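Pectate lyase/Amb allergen (Acidovorax citrulli, PDB 4HWV) probably cleaves pectate in a calcium-dependent lyase reaction, as a secreted member of polysaccharide lyase family 1 with a right-handed parallel beta-helix fold. Local coordinates at residues T24-H29 with M321-F326; T167-I172 with I195-I200; K376-N381 with Y460-E465; A421-D426 with L448-A453. All blocks are in the same frame, centred on the assembly; numbering follows the deposited sequence.

Contact 1: residues T24-H29 with M321-F326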
loop_
_atom_site.group_PDB
_atom_site.type_symbol
_atom_site.label_atom_id
_atom_site.label_comp_id
_atom_site.label_asym_id
_atom_site.label_seq_id
_atom_site.Cartn_x
_atom_site.Cartn_y
_atom_site.Cartn_z
ATOM N N THR A 24 -22.781 4.980 22.259
ATOM C CA THR A 24 -23.789 3.953 22.462
ATOM C C THR A 24 -23.111 2.724 23.060
ATOM O O THR A 24 -21.891 2.714 23.255
ATOM C CB THR A 24 -24.375 3.546 21.100
ATOM O OG1 THR A 24 -23.286 3.305 20.201
ATOM C CG2 THR A 24 -25.294 4.622 20.539
ATOM N N GLY A 25 -23.878 1.670 23.327
ATOM C CA GLY A 25 -23.299 0.421 23.806
ATOM C C GLY A 25 -22.614 0.550 25.154
ATOM O O GLY A 25 -22.996 1.384 25.971
ATOM N N TRP A 26 -21.631 -0.301 25.421
ATOM C CA TRP A 26 -21.044 -0.313 26.744
ATOM C C TRP A 26 -20.410 1.036 27.124
ATOM O O TRP A 26 -20.393 1.398 28.297
ATOM C CB TRP A 26 -20.008 -1.418 26.833
ATOM C CG TRP A 26 -20.500 -2.792 27.189
ATOM C CD1 TRP A 26 -20.274 -3.939 26.472
ATOM C CD2 TRP A 26 -21.193 -3.194 28.385
ATOM N NE1 TRP A 26 -20.792 -5.022 27.140
ATOM C CE2 TRP A 26 -21.345 -4.603 28.323
ATOM C CE3 TRP A 26 -21.677 -2.508 29.517
ATOM C CZ2 TRP A 26 -21.977 -5.332 29.335
ATOM C CZ3 TRP A 26 -22.293 -3.242 30.520
ATOM C CH2 TRP A 26 -22.439 -4.632 30.418
ATOM N N ALA A 27 -19.896 1.787 26.153
ATOM C CA ALA A 27 -19.324 3.111 26.437
ATOM C C ALA A 27 -20.369 4.095 26.987
ATOM O O ALA A 27 -20.013 5.130 27.559
ATOM C CB ALA A 27 -18.662 3.701 25.204
ATOM N N SER A 28 -21.652 3.801 26.786
ATOM C CA SER A 28 -22.724 4.669 27.285
ATOM C C SER A 28 -23.246 4.241 28.656
ATOM O O SER A 28 -24.097 4.917 29.231
ATOM C CB SER A 28 -23.866 4.730 26.275
ATOM O OG SER A 28 -24.658 3.547 26.273
ATOM N N HIS A 29 -22.743 3.130 29.191
ATOM C CA HIS A 29 -23.264 2.603 30.443
ATOM C C HIS A 29 -22.536 3.232 31.620
ATOM O O HIS A 29 -21.343 3.453 31.543
ATOM C CB HIS A 29 -23.076 1.086 30.462
ATOM C CG HIS A 29 -23.588 0.453 31.714
ATOM N ND1 HIS A 29 -24.906 0.078 31.882
ATOM C CD2 HIS A 29 -22.970 0.197 32.892
ATOM C CE1 HIS A 29 -25.067 -0.403 33.103
ATOM N NE2 HIS A 29 -23.909 -0.339 33.738
ATOM N N MET A 321 -13.813 -6.980 33.558
ATOM C CA MET A 321 -13.298 -6.002 32.598
ATOM C C MET A 321 -13.695 -6.412 31.178
ATOM O O MET A 321 -14.448 -7.367 30.976
ATOM C CB MET A 321 -11.766 -5.957 32.698
ATOM C CG MET A 321 -11.251 -5.568 34.087
ATOM S SD MET A 321 -11.599 -3.832 34.439
ATOM C CE MET A 321 -11.274 -3.760 36.206
ATOM N N LEU A 322 -13.195 -5.676 30.194
ATOM C CA LEU A 322 -13.280 -6.080 28.789
ATOM C C LEU A 322 -14.715 -6.078 28.252
ATOM O O LEU A 322 -15.062 -6.874 27.368
ATOM C CB LEU A 322 -12.583 -7.426 28.549
ATOM C CG LEU A 322 -11.176 -7.549 29.152
ATOM C CD1 LEU A 322 -10.632 -8.954 28.888
ATOM C CD2 LEU A 322 -10.187 -6.478 28.646
ATOM N N LYS A 323 -15.532 -5.151 28.747
ATOM C CA LYS A 323 -16.866 -4.980 28.191
ATOM C C LYS A 323 -16.772 -4.125 26.937
ATOM O O LYS A 323 -16.395 -2.944 27.008
ATOM C CB LYS A 323 -17.789 -4.323 29.215
ATOM C CG LYS A 323 -18.087 -5.245 30.401
ATOM C CD LYS A 323 -18.826 -4.484 31.504
ATOM C CE LYS A 323 -19.341 -5.373 32.646
ATOM N NZ LYS A 323 -18.220 -6.075 33.316
ATOM N N VAL A 324 -17.086 -4.723 25.784
ATOM C CA VAL A 324 -16.877 -4.067 24.496
ATOM C C VAL A 324 -18.103 -4.289 23.610
ATOM O O VAL A 324 -18.652 -5.404 23.548
ATOM C CB VAL A 324 -15.634 -4.633 23.756
ATOM C CG1 VAL A 324 -15.365 -3.846 22.483
ATOM C CG2 VAL A 324 -14.420 -4.602 24.658
ATOM N N THR A 325 -18.548 -3.222 22.945
ATOM C CA THR A 325 -19.610 -3.307 21.949
ATOM C C THR A 325 -19.054 -2.944 20.577
ATOM O O THR A 325 -18.391 -1.912 20.432
ATOM C CB THR A 325 -20.724 -2.307 22.268
ATOM O OG1 THR A 325 -21.225 -2.539 23.600
ATOM C CG2 THR A 325 -21.844 -2.413 21.242
ATOM N N PHE A 326 -19.329 -3.779 19.582
ATOM C CA PHE A 326 -19.010 -3.473 18.174
ATOM C C PHE A 326 -20.324 -3.384 17.405
ATOM O O PHE A 326 -21.062 -4.369 17.339
ATOM C CB PHE A 326 -18.240 -4.621 17.488
ATOM C CG PHE A 326 -16.824 -4.833 17.956
ATOM C CD1 PHE A 326 -16.552 -5.609 19.088
ATOM C CD2 PHE A 326 -15.762 -4.345 17.198
ATOM C CE1 PHE A 326 -15.240 -5.879 19.476
ATOM C CE2 PHE A 326 -14.442 -4.609 17.583
ATOM C CZ PHE A 326 -14.184 -5.384 18.727
#
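The indole of Trp-26 takes Lys-323 on one face: CB lies 3.5 Å from the centroid of the five-membered ring, almost on its normal, a CH-pi contact. Further out, the lysine methylenes keep to the indole, with CD 3.8 Å from CH2 over the six-membered ring. The ammonium is too far along for more than a weak cation-pi attraction. At the edge of the indole, in its plane, lie Val-324 C and Thr-325 N. Trp-26 CD1 also comes to 3.4 Å from Val-324 N. The imidazole of His-29, from the same loop as the tryptophan, has Trp-26 CZ3 over one face, while Phe-459 meets the indole at a shallow angle.

The polar tie is Trp-26 N to Thr-325 OG1, 2.9 Å with an N-H...O angle of 158°. Chi1 of -56° sets that hydroxyl opposite the threonine carbonyl carbon and turned up to the loop; Tyr-460 OH bonds it as well. Gly-25, at a positive phi of 63°, brings its CA to 3.6 Å from Thr-325 OG1 with no side chain intervening. Its carbonyl then accepts both Ser-28 N and Ser-28 OG, the latter at 2.7 Å on a lone pair, which pins the 3-10 turn 26-28.

Val-324 points the opposite way, onto Leu-292 and Val-283. An N-terminal loop is thus laid against the outside of strand 324-327, which contributes to one coil of the right-handed parallel beta-helix, between strands 290-293 and 345-356.

Contact 2: residues T167-I172 with I195-I200; sequences TSLLGI and IVIRNI
Leu-170 and Arg-198 lie side by side on one face of a parallel strand pair, the leucine's CD2 filling the hollow along the arginine stem, 3.9 Å from Arg-198 CB and equally close to CG and CD. Beyond that stem the arginine bends at chi3 and carries its guanidinium off to Asp-240 and to the carbonyl of Asp-19. Val-196 and Ser-168 continue the same face. On the other, Leu-169 and Ile-197 point the same way, CD1 to CG1 at 4.2 Å, and both press on Leu-183.

A close fit comes at Gly-171. Ile-200 CG1 settles 3.5 Å from Gly-171 N, over a residue with no side chain to bar it, and CD1 reaches on to 4.0 Å from Leu-169 CB. Asn-199, at a positive phi of 65°, swings its amide across to Gly-171 O; ND2 sits 2.9 Å from that oxygen but well above the carbonyl plane, and also bonds Gly-173 O.

Four backbone bonds, from Val-196 N to Thr-167 O through Gly-171 N to Arg-198 O at 2.8 Å, keep the register. In-register parallel stacking of coils marks the parallel beta-helix; Asn-199 at the turn, with Asn-242 bonding Ile-197 O and Ile-200 N, is consistent with the asparagine ladder of pectate lyases.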
loop_
_atom_site.group_PDB
_atom_site.type_symbol
_atom_site.label_atom_id
_atom_site.label_comp_id
_atom_site.label_asym_id
_atom_site.label_seq_id
_atom_site.Cartn_x
_atom_site.Cartn_y
_atom_site.Cartn_z
ATOM N N THR A 167 -10.338 13.088 26.760
ATOM C CA THR A 167 -9.741 13.509 25.508
ATOM C C THR A 167 -10.616 13.138 24.337
ATOM O O THR A 167 -11.058 11.987 24.230
ATOM C CB THR A 167 -8.371 12.826 25.319
ATOM O OG1 THR A 167 -7.516 13.197 26.405
ATOM C CG2 THR A 167 -7.713 13.246 23.997
ATOM N N SER A 168 -10.840 14.103 23.452
ATOM C CA SER A 168 -11.392 13.828 22.130
ATOM C C SER A 168 -10.351 14.054 21.048
ATOM O O SER A 168 -9.697 15.106 21.030
ATOM C CB SER A 168 -12.591 14.729 21.845
ATOM O OG SER A 168 -13.654 14.392 22.722
ATOM N N LEU A 169 -10.190 13.059 20.173
ATOM C CA LEU A 169 -9.381 13.183 18.966
ATOM C C LEU A 169 -10.361 13.153 17.809
ATOM O O LEU A 169 -11.039 12.133 17.597
ATOM C CB LEU A 169 -8.387 12.028 18.834
ATOM C CG LEU A 169 -7.362 11.918 19.959
ATOM C CD1 LEU A 169 -6.568 10.630 19.846
ATOM C CD2 LEU A 169 -6.408 13.078 19.937
ATOM N N LEU A 170 -10.448 14.264 17.069
ATOM C CA LEU A 170 -11.502 14.429 16.071
ATOM C C LEU A 170 -10.865 14.828 14.750
ATOM O O LEU A 170 -10.268 15.891 14.642
ATOM C CB LEU A 170 -12.518 15.503 16.521
ATOM C CG LEU A 170 -13.224 15.230 17.859
ATOM C CD1 LEU A 170 -14.096 16.418 18.242
ATOM C CD2 LEU A 170 -14.066 13.941 17.878
ATOM N N GLY A 171 -10.933 13.954 13.757
ATOM C CA GLY A 171 -10.388 14.310 12.459
ATOM C C GLY A 171 -11.132 15.469 11.814
ATOM O O GLY A 171 -12.353 15.561 11.934
ATOM N N ILE A 172 -10.398 16.325 11.095
ATOM C CA ILE A 172 -11.027 17.370 10.287
ATOM C C ILE A 172 -11.276 16.876 8.862
ATOM O O ILE A 172 -10.363 16.373 8.191
ATOM C CB ILE A 172 -10.125 18.620 10.209
ATOM C CG1 ILE A 172 -9.985 19.244 11.603
ATOM C CG2 ILE A 172 -10.655 19.620 9.183
ATOM C CD1 ILE A 172 -8.893 20.298 11.701
ATOM N N ILE A 195 -12.682 8.777 26.752
ATOM C CA ILE A 195 -11.947 9.120 25.531
ATOM C C ILE A 195 -12.839 8.880 24.320
ATOM O O ILE A 195 -13.531 7.853 24.246
ATOM C CB ILE A 195 -10.646 8.293 25.426
ATOM C CG1 ILE A 195 -9.648 8.742 26.503
ATOM C CG2 ILE A 195 -10.034 8.412 24.027
ATOM C CD1 ILE A 195 -8.486 7.764 26.724
ATOM N N VAL A 196 -12.857 9.854 23.396
ATOM C CA VAL A 196 -13.630 9.761 22.164
ATOM C C VAL A 196 -12.669 9.956 20.989
ATOM O O VAL A 196 -11.847 10.883 20.995
ATOM C CB VAL A 196 -14.731 10.839 22.129
ATOM C CG1 VAL A 196 -15.346 10.941 20.716
ATOM C CG2 VAL A 196 -15.789 10.560 23.198
ATOM N N ILE A 197 -12.772 9.076 19.985
ATOM C CA ILE A 197 -11.906 9.149 18.810
ATOM C C ILE A 197 -12.796 9.011 17.581
ATOM O O ILE A 197 -13.484 7.997 17.445
ATOM C CB ILE A 197 -10.826 8.010 18.832
ATOM C CG1 ILE A 197 -9.935 8.149 20.083
ATOM C CG2 ILE A 197 -9.994 8.016 17.564
ATOM C CD1 ILE A 197 -8.997 6.987 20.312
ATOM N N ARG A 198 -12.828 10.031 16.714
ATOM C CA ARG A 198 -13.728 10.022 15.553
ATOM C C ARG A 198 -13.095 10.629 14.311
ATOM O O ARG A 198 -12.278 11.537 14.391
ATOM C CB ARG A 198 -15.012 10.828 15.819
ATOM C CG ARG A 198 -15.688 10.493 17.129
ATOM C CD ARG A 198 -16.933 11.329 17.310
ATOM N NE ARG A 198 -18.060 10.841 16.513
ATOM C CZ ARG A 198 -19.212 11.485 16.402
ATOM N NH1 ARG A 198 -19.355 12.701 16.932
ATOM N NH2 ARG A 198 -20.212 10.921 15.742
ATOM N N ASN A 199 -13.529 10.128 13.152
ATOM C CA ASN A 199 -13.265 10.751 11.867
ATOM C C ASN A 199 -11.799 10.789 11.459
ATOM O O ASN A 199 -11.396 11.685 10.724
ATOM C CB ASN A 199 -13.870 12.156 11.789
ATOM C CG ASN A 199 -14.053 12.615 10.354
ATOM O OD1 ASN A 199 -14.426 11.812 9.496
ATOM N ND2 ASN A 199 -13.804 13.904 10.083
ATOM N N ILE A 200 -11.027 9.778 11.871
ATOM C CA ILE A 200 -9.603 9.699 11.535
ATOM C C ILE A 200 -9.368 8.413 10.752
ATOM O O ILE A 200 -9.980 7.367 11.026
ATOM C CB ILE A 200 -8.747 9.702 12.823
ATOM C CG1 ILE A 200 -8.922 11.037 13.540
ATOM C CG2 ILE A 200 -7.258 9.432 12.531
ATOM C CD1 ILE A 200 -8.576 10.993 15.013
#

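Contact 3: residues K376-N381 with Y460-E465; sequences KVHAEN and YDYTLE
This is a polar, partly buried clasp between the C-terminal extension and the outer side of the beta-helix: the irregular run 460-465 passes the end of strand 376-380 and is caught by two side-chain hydrogen bonds with a leucine between them. In the first, Tyr-462 OH gives its proton to Glu-380 OE1 at 2.7 Å, on the syn lone pair. The oxygen lies at the edge of the phenol, near its plane, although carboxylate and ring are turned 52° apart. With chi1 at 65° the tyrosine ring sits over its own backbone, between N and the carbonyl carbon, and the hydroxyl is delivered to the glutamate.

The second bond runs from Asn-381 ND2 to Glu-465 O, 3.0 Å and nearly straight at 175°. The acceptor lies in the asparagine's amide plane, whereas the donor stands above the plane of the carbonyl. Leu-464 fills the gap between the two bonds: its methyls CD2 and CD1 straddle Glu-380 CB at 3.7 and 3.8 Å, and its CB packs 3.7 Å from Asn-381 ND2.

The glutamate is held from further sides. His-347 NE2 bonds the same OE1 and also meets Tyr-462 edge-to-face, while His-378 NE2 makes a weak bond to Glu-380 OE2 at 3.1 Å. Beyond the clasp, the carboxylate of Glu-465 pairs with Arg-473 and Arg-477 of helix 470-477. With the Tyr-462 phenol as donor and two histidines bonded to it, one of them weakly, the Glu-380 carboxylate is probably ionised, and bonds to both of its oxygens would limit its rotation.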
loop_
_atom_site.group_PDB
_atom_site.type_symbol
_atom_site.label_atom_id
_atom_site.label_comp_id
_atom_site.label_asym_id
_atom_site.label_seq_id
_atom_site.Cartn_x
_atom_site.Cartn_y
_atom_site.Cartn_z
ATOM N N LYS A 376 -17.926 -13.931 26.786
ATOM C CA LYS A 376 -19.383 -13.983 26.781
ATOM C C LYS A 376 -19.848 -13.148 25.596
ATOM O O LYS A 376 -19.960 -11.916 25.672
ATOM C CB LYS A 376 -19.942 -13.502 28.123
ATOM C CG LYS A 376 -19.470 -14.387 29.291
ATOM C CD LYS A 376 -19.903 -13.893 30.648
ATOM C CE LYS A 376 -19.166 -14.689 31.728
ATOM N NZ LYS A 376 -17.682 -14.460 31.647
ATOM N N VAL A 377 -20.056 -13.833 24.482
ATOM C CA VAL A 377 -20.267 -13.191 23.189
ATOM C C VAL A 377 -21.745 -13.185 22.836
ATOM O O VAL A 377 -22.439 -14.198 22.974
ATOM C CB VAL A 377 -19.450 -13.907 22.085
ATOM C CG1 VAL A 377 -19.751 -13.317 20.727
ATOM C CG2 VAL A 377 -17.961 -13.836 22.407
ATOM N N HIS A 378 -22.234 -12.025 22.400
ATOM C CA HIS A 378 -23.643 -11.877 22.030
ATOM C C HIS A 378 -23.660 -11.232 20.643
ATOM O O HIS A 378 -23.277 -10.065 20.503
ATOM C CB HIS A 378 -24.350 -10.972 23.051
ATOM C CG HIS A 378 -25.845 -11.028 22.996
ATOM N ND1 HIS A 378 -26.575 -11.882 23.790
ATOM C CD2 HIS A 378 -26.745 -10.315 22.270
ATOM C CE1 HIS A 378 -27.862 -11.713 23.538
ATOM N NE2 HIS A 378 -27.993 -10.761 22.631
ATOM N N ALA A 379 -24.092 -11.985 19.634
ATOM C CA ALA A 379 -23.998 -11.539 18.237
ATOM C C ALA A 379 -25.385 -11.436 17.626
ATOM O O ALA A 379 -26.119 -12.415 17.611
ATOM C CB ALA A 379 -23.157 -12.526 17.429
ATOM N N GLU A 380 -25.732 -10.264 17.097
ATOM C CA GLU A 380 -27.068 -10.064 16.532
ATOM C C GLU A 380 -27.031 -9.367 15.181
ATOM O O GLU A 380 -26.397 -8.315 15.034
ATOM C CB GLU A 380 -27.943 -9.239 17.485
ATOM C CG GLU A 380 -28.294 -9.989 18.767
ATOM C CD GLU A 380 -28.857 -9.107 19.855
ATOM O OE1 GLU A 380 -28.311 -8.010 20.071
ATOM O OE2 GLU A 380 -29.830 -9.531 20.509
ATOM N N ASN A 381 -27.759 -9.936 14.218
ATOM C CA ASN A 381 -27.989 -9.287 12.923
ATOM C C ASN A 381 -26.710 -8.796 12.245
ATOM O O ASN A 381 -26.635 -7.670 11.743
ATOM C CB ASN A 381 -29.039 -8.170 13.034
ATOM C CG ASN A 381 -30.413 -8.705 13.416
ATOM O OD1 ASN A 381 -30.551 -9.804 13.967
ATOM N ND2 ASN A 381 -31.435 -7.905 13.147
ATOM N N TYR A 460 -27.904 -1.338 28.180
ATOM C CA TYR A 460 -28.114 -0.188 27.310
ATOM C C TYR A 460 -29.220 -0.516 26.318
ATOM O O TYR A 460 -29.460 -1.685 26.019
ATOM C CB TYR A 460 -26.829 0.239 26.584
ATOM C CG TYR A 460 -26.048 -0.852 25.887
ATOM C CD1 TYR A 460 -26.368 -1.277 24.599
ATOM C CD2 TYR A 460 -24.965 -1.432 26.521
ATOM C CE1 TYR A 460 -25.616 -2.271 23.964
ATOM C CE2 TYR A 460 -24.211 -2.397 25.918
ATOM C CZ TYR A 460 -24.534 -2.815 24.634
ATOM O OH TYR A 460 -23.755 -3.767 24.015
ATOM N N ASP A 461 -29.905 0.518 25.840
ATOM C CA ASP A 461 -30.950 0.335 24.840
ATOM C C ASP A 461 -30.333 0.362 23.455
ATOM O O ASP A 461 -29.417 1.140 23.194
ATOM C CB ASP A 461 -31.966 1.473 24.934
ATOM C CG ASP A 461 -32.758 1.445 26.214
ATOM O OD1 ASP A 461 -33.090 0.347 26.688
ATOM O OD2 ASP A 461 -33.070 2.526 26.736
ATOM N N TYR A 462 -30.853 -0.451 22.548
ATOM C CA TYR A 462 -30.407 -0.422 21.158
ATOM C C TYR A 462 -31.468 -1.039 20.273
ATOM O O TYR A 462 -32.235 -1.891 20.718
ATOM C CB TYR A 462 -29.063 -1.161 20.994
ATOM C CG TYR A 462 -29.132 -2.648 21.280
ATOM C CD1 TYR A 462 -29.111 -3.129 22.593
ATOM C CD2 TYR A 462 -29.247 -3.576 20.241
ATOM C CE1 TYR A 462 -29.184 -4.477 22.862
ATOM C CE2 TYR A 462 -29.319 -4.938 20.514
ATOM C CZ TYR A 462 -29.293 -5.374 21.833
ATOM O OH TYR A 462 -29.353 -6.706 22.153
ATOM N N THR A 463 -31.483 -0.606 19.017
ATOM C CA THR A 463 -32.384 -1.136 18.003
ATOM C C THR A 463 -31.576 -1.850 16.925
ATOM O O THR A 463 -30.622 -1.287 16.380
ATOM C CB THR A 463 -33.199 0.013 17.389
ATOM O OG1 THR A 463 -34.081 0.536 18.395
ATOM C CG2 THR A 463 -33.997 -0.456 16.165
ATOM N N LEU A 464 -31.932 -3.097 16.645
ATOM C CA LEU A 464 -31.255 -3.851 15.596
ATOM C C LEU A 464 -31.796 -3.473 14.234
ATOM O O LEU A 464 -32.999 -3.614 14.000
ATOM C CB LEU A 464 -31.466 -5.355 15.788
ATOM C CG LEU A 464 -30.804 -5.948 17.025
ATOM C CD1 LEU A 464 -31.218 -7.411 17.190
ATOM C CD2 LEU A 464 -29.296 -5.830 16.939
ATOM N N GLU A 465 -30.917 -3.045 13.320
ATOM C CA GLU A 465 -31.268 -2.934 11.919
ATOM C C GLU A 465 -31.442 -4.317 11.349
ATOM O O GLU A 465 -30.800 -5.281 11.782
ATOM C CB GLU A 465 -30.157 -2.247 11.144
ATOM C CG GLU A 465 -30.058 -0.772 11.479
ATOM C CD GLU A 465 -28.923 -0.089 10.741
ATOM O OE1 GLU A 465 -29.112 0.329 9.576
ATOM O OE2 GLU A 465 -27.831 0.039 11.336
#

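Contact 4: residues A421-D426 with L448-A453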
loop_
_atom_site.group_PDB
_atom_site.type_symbol
_atom_site.label_atom_id
_atom_site.label_comp_id
_atom_site.label_asym_id
_atom_site.label_seq_id
_atom_site.Cartn_x
_atom_site.Cartn_y
_atom_site.Cartn_z
ATOM N N ALA A 421 -17.885 -18.541 33.205
ATOM C CA ALA A 421 -18.449 -19.281 32.094
ATOM C C ALA A 421 -17.998 -18.692 30.757
ATOM O O ALA A 421 -17.726 -17.495 30.657
ATOM C CB ALA A 421 -19.979 -19.286 32.185
ATOM N N SER A 422 -17.931 -19.550 29.740
ATOM C CA SER A 422 -17.665 -19.157 28.365
ATOM C C SER A 422 -18.971 -19.358 27.626
ATOM O O SER A 422 -19.432 -20.494 27.501
ATOM C CB SER A 422 -16.600 -20.056 27.735
ATOM O OG SER A 422 -15.378 -20.015 28.454
ATOM N N THR A 423 -19.584 -18.277 27.146
ATOM C CA THR A 423 -20.919 -18.378 26.564
ATOM C C THR A 423 -21.024 -17.666 25.222
ATOM O O THR A 423 -20.305 -16.699 24.949
ATOM C CB THR A 423 -22.011 -17.842 27.525
ATOM O OG1 THR A 423 -21.926 -16.416 27.619
ATOM C CG2 THR A 423 -21.859 -18.441 28.916
ATOM N N PHE A 424 -21.911 -18.169 24.377
ATOM C CA PHE A 424 -22.096 -17.606 23.042
ATOM C C PHE A 424 -23.571 -17.602 22.676
ATOM O O PHE A 424 -24.269 -18.607 22.845
ATOM C CB PHE A 424 -21.286 -18.410 22.011
ATOM C CG PHE A 424 -21.350 -17.844 20.608
ATOM C CD1 PHE A 424 -22.403 -18.165 19.753
ATOM C CD2 PHE A 424 -20.346 -17.014 20.134
ATOM C CE1 PHE A 424 -22.446 -17.643 18.451
ATOM C CE2 PHE A 424 -20.388 -16.493 18.851
ATOM C CZ PHE A 424 -21.445 -16.801 18.012
ATOM N N TYR A 425 -24.048 -16.465 22.179
ATOM C CA TYR A 425 -25.402 -16.323 21.673
ATOM C C TYR A 425 -25.323 -15.689 20.299
ATOM O O TYR A 425 -24.577 -14.743 20.093
ATOM C CB TYR A 425 -26.221 -15.417 22.596
ATOM C CG TYR A 425 -27.589 -15.053 22.055
ATOM C CD1 TYR A 425 -27.768 -13.925 21.252
ATOM C CD2 TYR A 425 -28.708 -15.815 22.372
ATOM C CE1 TYR A 425 -29.017 -13.581 20.754
ATOM C CE2 TYR A 425 -29.963 -15.471 21.889
ATOM C CZ TYR A 425 -30.111 -14.350 21.080
ATOM O OH TYR A 425 -31.361 -14.005 20.603
ATOM N N ASP A 426 -26.100 -16.193 19.348
ATOM C CA ASP A 426 -26.338 -15.416 18.132
ATOM C C ASP A 426 -27.768 -15.508 17.645
ATOM O O ASP A 426 -28.470 -16.501 17.873
ATOM C CB ASP A 426 -25.355 -15.725 16.977
ATOM C CG ASP A 426 -25.721 -16.986 16.188
ATOM O OD1 ASP A 426 -25.927 -18.047 16.816
ATOM O OD2 ASP A 426 -25.777 -16.928 14.928
ATOM N N LEU A 448 -17.380 -27.193 25.800
ATOM C CA LEU A 448 -17.261 -26.530 27.092
ATOM C C LEU A 448 -17.999 -25.202 27.123
ATOM O O LEU A 448 -18.100 -24.581 28.176
ATOM C CB LEU A 448 -15.791 -26.328 27.469
ATOM C CG LEU A 448 -15.001 -27.636 27.544
ATOM C CD1 LEU A 448 -13.574 -27.284 27.877
ATOM C CD2 LEU A 448 -15.577 -28.634 28.547
ATOM N N ALA A 449 -18.480 -24.752 25.963
ATOM C CA ALA A 449 -19.276 -23.527 25.883
ATOM C C ALA A 449 -20.607 -23.744 26.618
ATOM O O ALA A 449 -21.228 -24.791 26.469
ATOM C CB ALA A 449 -19.507 -23.154 24.430
ATOM N N ALA A 450 -21.033 -22.762 27.415
ATOM C CA ALA A 450 -22.194 -22.918 28.295
ATOM C C ALA A 450 -23.319 -21.967 27.924
ATOM O O ALA A 450 -23.136 -21.075 27.113
ATOM C CB ALA A 450 -21.792 -22.688 29.732
ATOM N N ALA A 451 -24.487 -22.164 28.529
ATOM C CA ALA A 451 -25.651 -21.340 28.215
ATOM C C ALA A 451 -25.420 -19.875 28.606
ATOM O O ALA A 451 -24.980 -19.580 29.716
ATOM C CB ALA A 451 -26.892 -21.891 28.909
ATOM N N PRO A 452 -25.721 -18.943 27.693
ATOM C CA PRO A 452 -25.583 -17.516 28.016
ATOM C C PRO A 452 -26.432 -17.099 29.218
ATOM O O PRO A 452 -27.531 -17.648 29.444
ATOM C CB PRO A 452 -26.082 -16.825 26.747
ATOM C CG PRO A 452 -25.832 -17.805 25.666
ATOM C CD PRO A 452 -26.067 -19.157 26.277
ATOM N N ALA A 453 -25.914 -16.137 29.979
ATOM C CA ALA A 453 -26.574 -15.665 31.193
ATOM C C ALA A 453 -26.443 -14.155 31.324
ATOM O O ALA A 453 -26.505 -13.617 32.432
ATOM C CB ALA A 453 -26.001 -16.366 32.425
HETATM O O HOH W 1 -18.015 -22.502 30.304
HETATM O O HOH W 2 -23.223 -15.365 29.962
HETATM O O HOH W 3 -22.477 -21.018 24.660
#
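Strand 423-427 belongs to the last stacked coils of the parallel beta-helix, and the extended run 448-453 lies beside its start, the two directions about 50° apart, without adding a regular strand. One direct backbone bond ties them: Ala-450 N to Ser-422 O, 2.8 Å and nearly straight at 170°. Ala-449 CA also leans on that carbonyl, at 3.4 Å.

Thr-423 packs closely against the run. Chi1 of 71° sets its hydroxyl between N and the carbonyl carbon and turns the methyl to the other run, where CG2 meets both Ala-450 O and Ala-451 O at 3.4 Å; CB rests 3.6 Å from Pro-452 CA. The hydroxyl is joined through a water to Ala-453 N. Pro-452 makes the other packing patch: its ring laps over the strand with CG 3.3 Å from Phe-424 O and 3.9 Å from Tyr-425 CB.

Waters add further links between the two backbones. One molecule accepts from Ser-422 N and donates to Leu-448 O, each at 3.0 Å, and so links the two backbones a second time. Another takes the N-H of Phe-424 near Ala-450 O, though that second leg is too short to lean on.

Phe-424 itself points away from the run, onto Leu-438, Thr-439 and Val-442 of helix 438-445 and onto Leu-371 of strand 369-371. Ala-449 touches Val-442 and Leu-371 as well. Along its far edge the strand pairs with 376-387, where Tyr-425 stacks its ring on His-378.

All four contacts involve the same run of stacked parallel strands. Contact 2 is its repeating core, strands of two neighbouring coils joined by main-chain bonds and fully buried. The others lay non-repeating chain against the strands: contact 1, also buried, through an aromatic face and one threonine hydroxyl; contact 3, partly buried, through a carboxylate, a phenol and an amide round a leucine; contact 4, the most open, through alanines, a proline and bridging waters. Contacts 1 and 3 meet at the Thr-325 to Tyr-460 bond; contacts 3 and 4 use adjacent strands, 376-387 and 423-427. Contact 2 touches none of the others, though its nearest atoms come within about 7 Å of contact 1.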